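PDB 3LYH: cobalamin (Vitamin B12) biosynthesis CbiX protein, which probably acts as a metal-binding lyase of the CbiX chelatase family, which includes cobalt chelatases of vitamin B12 biosynthesis. Local coordinates for residues B[84-87]-B[88-92]; B[99-102]-B[103-107]. One frame throughout, in Å; residues are numbered along the deposited sequence.

Contact 1. Residues B[84-87]-B[88-92]; sequences AMIE and RLEAE
Within helix 78-93, Glu87 and Glu90 meet through water in a local, one-turn contact between 84-87 and 88-92, on a helix that flanks the parallel sheet. Four successive i to i+4 backbone bonds join the segments; that from Glu90 N to Ile86 O, at 2.9 Å, meets the oxygen nearly along the C=O axis. Outside the backbone, the two glutamate side chains cross at about a right angle, their carboxylate planes turned 80° apart. Glu87 reaches the meeting point with CG anti to its backbone N (chi1 180°) and a bend at chi2. Its OE1 lies 3.9 Å from Glu90 OE1, a close approach of like charges that water probably eases: one water donates to both atoms, 2.7 Å from Glu87 OE1 and 2.6 Å from Glu90 OE1, while a second donates to Glu90 OE1 and weakly to Glu87 OE2. The extended Glu90 chain passes over the preceding turn, its CG 3.1 Å from Ile86 O and its CD 4.0 Å from Ile86 CG2. Its other oxygen, OE2, accepts from Ile97 N, so an alanine here would probably leave that strand amide without its acceptor and the two waters without one of their supports. On another side of the helix, Arg88 holds Glu92 side-on, NE and NH2 both donating to OE1, which lies in the guanidinium plane and is 2.9 Å from NH2. The same NH2 forms a salt bridge to Asp51 of helix 50-59. Leu89 folds its CG back over Met85 O and packs on Leu50 and Ile97; Ile86 also touches Ile97, and these contacts pack the helix against both helix 50-59 and strand 96-99.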
ATOM      1  N   ALA B  84     -18.017  -2.755 -11.505  1.00 17.46           N
ATOM      2  CA  ALA B  84     -18.660  -3.620 -12.503  1.00 16.86           C
ATOM      3  C   ALA B  84     -18.509  -5.109 -12.132  1.00 14.78           C
ATOM      4  O   ALA B  84     -19.423  -5.880 -12.363  1.00 18.02           O
ATOM      5  CB  ALA B  84     -18.131  -3.335 -13.936  1.00 17.94           C
HETATM    6  N   MSE B  85     -17.383  -5.510 -11.544  1.00 16.95           N
HETATM    7  CA  MSE B  85     -17.199  -6.896 -11.092  0.50 18.50           C
HETATM    8  C   MSE B  85     -18.174  -7.245  -9.980  1.00 17.54           C
HETATM    9  O   MSE B  85     -18.788  -8.297  -9.977  1.00 15.17           O
HETATM   10  CB  MSE B  85     -15.774  -7.123 -10.608  0.50 20.24           C
HETATM   11  CG  MSE B  85     -14.786  -7.206 -11.712  0.50 21.74           C
HETATM   12 SE   MSE B  85     -13.048  -7.311 -10.902  0.38 20.46          SE
HETATM   13  CE  MSE B  85     -13.360  -8.818  -9.701  0.50 23.84           C
ATOM     14  N   ILE B  86     -18.323  -6.306  -9.037  1.00 18.13           N
ATOM     15  CA  ILE B  86     -19.263  -6.455  -7.920  1.00 17.51           C
ATOM     16  C   ILE B  86     -20.717  -6.585  -8.396  1.00 20.79           C
ATOM     17  O   ILE B  86     -21.419  -7.519  -7.977  1.00 19.72           O
ATOM     18  CB  ILE B  86     -19.062  -5.319  -6.880  1.00 18.08           C
ATOM     19  CG1 ILE B  86     -17.737  -5.515  -6.159  1.00 24.33           C
ATOM     20  CG2 ILE B  86     -20.222  -5.274  -5.896  1.00 19.01           C
ATOM     21  CD1 ILE B  86     -17.389  -4.397  -5.150  1.00 20.22           C
ATOM     22  N   GLU B  87     -21.153  -5.750  -9.339  1.00 16.65           N
ATOM     23  CA  GLU B  87     -22.493  -5.882  -9.889  1.00 19.18           C
ATOM     24  C   GLU B  87     -22.699  -7.250 -10.536  1.00 18.54           C
ATOM     25  O   GLU B  87     -23.725  -7.866 -10.329  1.00 19.37           O
ATOM     26  CB  GLU B  87     -22.820  -4.746 -10.869  1.00 21.51           C
ATOM     27  CG  GLU B  87     -24.223  -4.796 -11.518  1.00 22.26           C
ATOM     28  CD  GLU B  87     -25.405  -4.582 -10.502  1.00 26.36           C
ATOM     29  OE1 GLU B  87     -25.345  -3.688  -9.584  1.00 18.79           O
ATOM     30  OE2 GLU B  87     -26.408  -5.325 -10.661  1.00 22.70           O
ATOM     31  N   ARG B  88     -21.709  -7.736 -11.280  1.00 20.16           N
ATOM     32  CA  ARG B  88     -21.807  -9.034 -11.960  1.00 24.23           C
ATOM     33  C   ARG B  88     -21.866 -10.179 -10.940  1.00 22.64           C
ATOM     34  O   ARG B  88     -22.655 -11.116 -11.090  1.00 24.61           O
ATOM     35  CB  ARG B  88     -20.612  -9.244 -12.892  1.00 25.48           C
ATOM     36  CG  ARG B  88     -20.884 -10.197 -14.039  1.00 38.71           C
ATOM     37  CD  ARG B  88     -19.621 -10.910 -14.501  1.00 48.30           C
ATOM     38  NE  ARG B  88     -19.291 -11.978 -13.556  1.00 57.36           N
ATOM     39  CZ  ARG B  88     -18.259 -12.006 -12.705  1.00 58.05           C
ATOM     40  NH1 ARG B  88     -17.343 -11.029 -12.642  1.00 58.76           N
ATOM     41  NH2 ARG B  88     -18.140 -13.053 -11.897  1.00 60.53           N
ATOM     42  N   LEU B  89     -21.025 -10.099  -9.913  1.00 21.96           N
ATOM     43  CA  LEU B  89     -20.975 -11.168  -8.890  1.00 22.18           C
ATOM     44  C   LEU B  89     -22.261 -11.234  -8.088  1.00 20.20           C
ATOM     45  O   LEU B  89     -22.725 -12.333  -7.733  1.00 21.40           O
ATOM     46  CB  LEU B  89     -19.820 -10.947  -7.925  1.00 22.18           C
ATOM     47  CG  LEU B  89     -18.402 -11.045  -8.483  1.00 29.85           C
ATOM     48  CD1 LEU B  89     -17.423 -10.317  -7.602  1.00 33.99           C
ATOM     49  CD2 LEU B  89     -18.050 -12.503  -8.611  1.00 31.44           C
ATOM     50  N   GLU B  90     -22.790 -10.068  -7.746  1.00 21.57           N
ATOM     51  CA  GLU B  90     -24.055  -9.955  -7.041  1.00 22.02           C
ATOM     52  C   GLU B  90     -25.186 -10.589  -7.822  1.00 24.99           C
ATOM     53  O   GLU B  90     -26.017 -11.256  -7.242  1.00 26.91           O
ATOM     54  CB  GLU B  90     -24.416  -8.501  -6.743  1.00 23.05           C
ATOM     55  CG  GLU B  90     -23.536  -7.813  -5.687  1.00 21.32           C
ATOM     56  CD  GLU B  90     -23.990  -6.413  -5.388  1.00 23.95           C
ATOM     57  OE1 GLU B  90     -24.257  -5.651  -6.342  1.00 37.58           O
ATOM     58  OE2 GLU B  90     -24.094  -6.053  -4.207  1.00 20.83           O
ATOM     59  N   ALA B  91     -25.230 -10.367  -9.132  1.00 23.66           N
ATOM     60  CA  ALA B  91     -26.282 -10.985  -9.980  1.00 26.70           C
ATOM     61  C   ALA B  91     -26.062 -12.478 -10.202  1.00 26.76           C
ATOM     62  O   ALA B  91     -26.980 -13.271 -10.081  1.00 28.22           O
ATOM     63  CB  ALA B  91     -26.368 -10.253 -11.308  1.00 28.18           C
ATOM     64  N   GLU B  92     -24.838 -12.856 -10.535  1.00 28.22           N
ATOM     65  CA  GLU B  92     -24.467 -14.252 -10.753  1.00 27.38           C
ATOM     66  C   GLU B  92     -24.660 -15.107  -9.493  1.00 27.54           C
ATOM     67  O   GLU B  92     -25.084 -16.249  -9.601  1.00 26.14           O
ATOM     68  CB  GLU B  92     -23.026 -14.322 -11.269  1.00 29.42           C
ATOM     69  CG  GLU B  92     -22.478 -15.694 -11.591  1.00 38.37           C
ATOM     70  CD  GLU B  92     -21.016 -15.646 -12.071  1.00 49.23           C
ATOM     71  OE1 GLU B  92     -20.546 -14.563 -12.512  1.00 57.59           O
ATOM     72  OE2 GLU B  92     -20.341 -16.703 -12.011  1.00 54.15           O
TER
HETATM   73  O   HOH W   1     -23.617  -3.411  -7.552  1.00 19.46           O
HETATM   74  O   HOH W   2     -26.689  -5.808  -7.888  1.00 44.61           O

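Contact 2. Residues B[99-102]-B[103-107]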
ATOM      1  N   LEU B  99     -18.692  -2.176  -1.262  1.00 13.46           N
ATOM      2  CA  LEU B  99     -17.330  -1.819  -1.638  1.00 13.40           C
ATOM      3  C   LEU B  99     -16.850  -0.746  -0.663  1.00 15.68           C
ATOM      4  O   LEU B  99     -17.348   0.382  -0.668  1.00 14.46           O
ATOM      5  CB  LEU B  99     -17.324  -1.333  -3.095  1.00 14.86           C
ATOM      6  CG  LEU B  99     -16.006  -0.752  -3.611  1.00 16.57           C
ATOM      7  CD1 LEU B  99     -14.915  -1.812  -3.424  1.00 13.39           C
ATOM      8  CD2 LEU B  99     -16.110  -0.271  -5.028  1.00 19.43           C
ATOM      9  N   ALA B 100     -15.940  -1.117   0.241  1.00 14.01           N
ATOM     10  CA  ALA B 100     -15.329  -0.174   1.161  1.00 15.30           C
ATOM     11  C   ALA B 100     -14.313   0.711   0.448  1.00 13.17           C
ATOM     12  O   ALA B 100     -13.854   0.372  -0.654  1.00 13.27           O
ATOM     13  CB  ALA B 100     -14.673  -0.941   2.312  1.00 13.97           C
ATOM     14  N   GLU B 101     -13.953   1.846   1.071  1.00 11.97           N
ATOM     15  CA  GLU B 101     -12.858   2.688   0.584  0.50 12.61           C
ATOM     16  C   GLU B 101     -11.539   1.879   0.597  1.00 11.49           C
ATOM     17  O   GLU B 101     -11.374   0.993   1.431  1.00 12.17           O
ATOM     18  CB  GLU B 101     -12.742   3.999   1.419  0.50 15.55           C
ATOM     19  CG  GLU B 101     -12.175   3.828   2.847  0.50 20.01           C
ATOM     20  CD  GLU B 101     -12.169   5.103   3.727  0.50 17.90           C
ATOM     21  OE1 GLU B 101     -12.629   6.162   3.217  0.50 20.31           O
ATOM     22  OE2 GLU B 101     -11.715   5.005   4.928  0.50 13.01           O
ATOM     23  N   PRO B 102     -10.577   2.205  -0.286  1.00 12.39           N
ATOM     24  CA  PRO B 102      -9.255   1.582  -0.258  1.00 11.52           C
ATOM     25  C   PRO B 102      -8.562   1.874   1.095  1.00 10.66           C
ATOM     26  O   PRO B 102      -8.823   2.945   1.695  1.00 12.14           O
ATOM     27  CB  PRO B 102      -8.507   2.265  -1.389  1.00 14.20           C
ATOM     28  CG  PRO B 102      -9.265   3.380  -1.761  1.00 20.49           C
ATOM     29  CD  PRO B 102     -10.633   3.253  -1.324  1.00 14.03           C
ATOM     30  N   ILE B 103      -7.752   0.937   1.578  1.00 11.35           N
ATOM     31  CA  ILE B 103      -7.075   1.085   2.875  1.00 11.17           C
ATOM     32  C   ILE B 103      -6.284   2.408   2.974  1.00 12.17           C
ATOM     33  O   ILE B 103      -6.148   2.949   4.054  1.00 12.13           O
ATOM     34  CB  ILE B 103      -6.221  -0.122   3.266  1.00 11.65           C
ATOM     35  CG1 ILE B 103      -5.083  -0.330   2.280  1.00 12.87           C
ATOM     36  CG2 ILE B 103      -7.121  -1.398   3.456  1.00 10.71           C
ATOM     37  CD1 ILE B 103      -4.111  -1.355   2.707  1.00 13.43           C
ATOM     38  N   GLY B 104      -5.741   2.892   1.852  1.00 12.29           N
ATOM     39  CA  GLY B 104      -4.982   4.123   1.901  1.00  9.91           C
ATOM     40  C   GLY B 104      -5.730   5.378   2.271  1.00 11.65           C
ATOM     41  O   GLY B 104      -5.085   6.376   2.580  1.00 13.71           O
ATOM     42  N   LYS B 105      -7.055   5.346   2.184  1.00 13.42           N
ATOM     43  CA  LYS B 105      -7.904   6.439   2.669  1.00 15.11           C
ATOM     44  C   LYS B 105      -8.066   6.480   4.196  1.00 15.51           C
ATOM     45  O   LYS B 105      -8.520   7.487   4.743  1.00 17.38           O
ATOM     46  CB  LYS B 105      -9.278   6.393   1.972  1.00 16.19           C
ATOM     47  CG  LYS B 105      -9.237   6.804   0.485  1.00 25.03           C
ATOM     48  CD  LYS B 105      -9.556   8.284   0.216  1.00 41.89           C
ATOM     49  CE  LYS B 105      -9.931   8.514  -1.272  1.00 45.39           C
ATOM     50  NZ  LYS B 105     -11.096   7.683  -1.736  1.00 51.03           N
ATOM     51  N   ASN B 106      -7.664   5.422   4.887  1.00 13.69           N
ATOM     52  CA  ASN B 106      -7.881   5.317   6.318  1.00 15.62           C
ATOM     53  C   ASN B 106      -6.715   5.998   7.022  1.00 13.68           C
ATOM     54  O   ASN B 106      -5.551   5.725   6.695  1.00 13.31           O
ATOM     55  CB  ASN B 106      -8.040   3.854   6.739  1.00 12.11           C
ATOM     56  CG  ASN B 106      -8.650   3.715   8.121  1.00 12.60           C
ATOM     57  OD1 ASN B 106      -8.023   4.111   9.121  1.00 14.60           O
ATOM     58  ND2 ASN B 106      -9.870   3.220   8.184  1.00 14.97           N
ATOM     59  N   PRO B 107      -6.990   6.880   8.004  1.00 15.06           N
ATOM     60  CA  PRO B 107      -5.899   7.493   8.783  1.00 13.17           C
ATOM     61  C   PRO B 107      -4.971   6.511   9.466  1.00 12.40           C
ATOM     62  O   PRO B 107      -3.805   6.853   9.715  1.00 11.94           O
ATOM     63  CB  PRO B 107      -6.649   8.357   9.815  1.00 14.43           C
ATOM     64  CG  PRO B 107      -7.950   8.603   9.276  1.00 18.24           C
ATOM     65  CD  PRO B 107      -8.292   7.496   8.330  1.00 16.62           C
TER
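Pro102 O accepts the amide of Lys105 at 3.0 Å, closing the first turn of the short 3-10 segment 103-105. This i to i+3 bond is followed by a second, from Asn106 N to Ile103 O, in the connection between strand 96-99 and the C-terminal helix 107-125 of the parallel alpha/beta fold. The Lys105 donor stands above the carbonyl plane of Pro102, 46° out of it, with a C=O...N angle of 129°, consistent with the tight curl of a 3-10 turn. Lys105 CB also sits against this oxygen, and its CG lies 4.1 Å from Pro102 CG, where the lysine chain crosses the proline ring obliquely. Glu101, just before Pro102, reaches over the turn in one of its two conformers, and the contact is doubtful to that extent: CG stands between the backbone N and the carbonyl carbon (chi1 73°), and the extended chain lays CD 3.6 Å from Lys105 CB. The opposite charges remain apart in this conformer, with Glu101 OE1 5.4 Å from Lys105 NZ, so at most a weak, long-range attraction is likely. Ile103 packs on Val68 of strand 64-69 and on Ile113 of the second subunit, placing the turn at the dimer interface. Asn106 is the N-cap of the final helix: its OD1 accepts from Arg108 N, while its ND2 donates to Glu119 OE1 of the second subunit.

Contact 1 closes before contact 2 opens along the chain, and their centres are 21 Å apart. Helix 78-93, which carries contact 1, leads into strand 96-99, the outermost on its side of the sheet within the chain; contact 2 begins at the last residue of that strand and leads into helix 107-125. The two meet directly where Ile86 CD1 packs 3.7 Å from Leu99 CB, joining the helix to the end of the strand. Contact 1 thus belongs to the layer of helices packed within one subunit, whereas contact 2 lies where the chain leaves the sheet to pair with the second subunit. Strand 96-99 therefore connects the helix-sheet packing of one chain with the dimer interface.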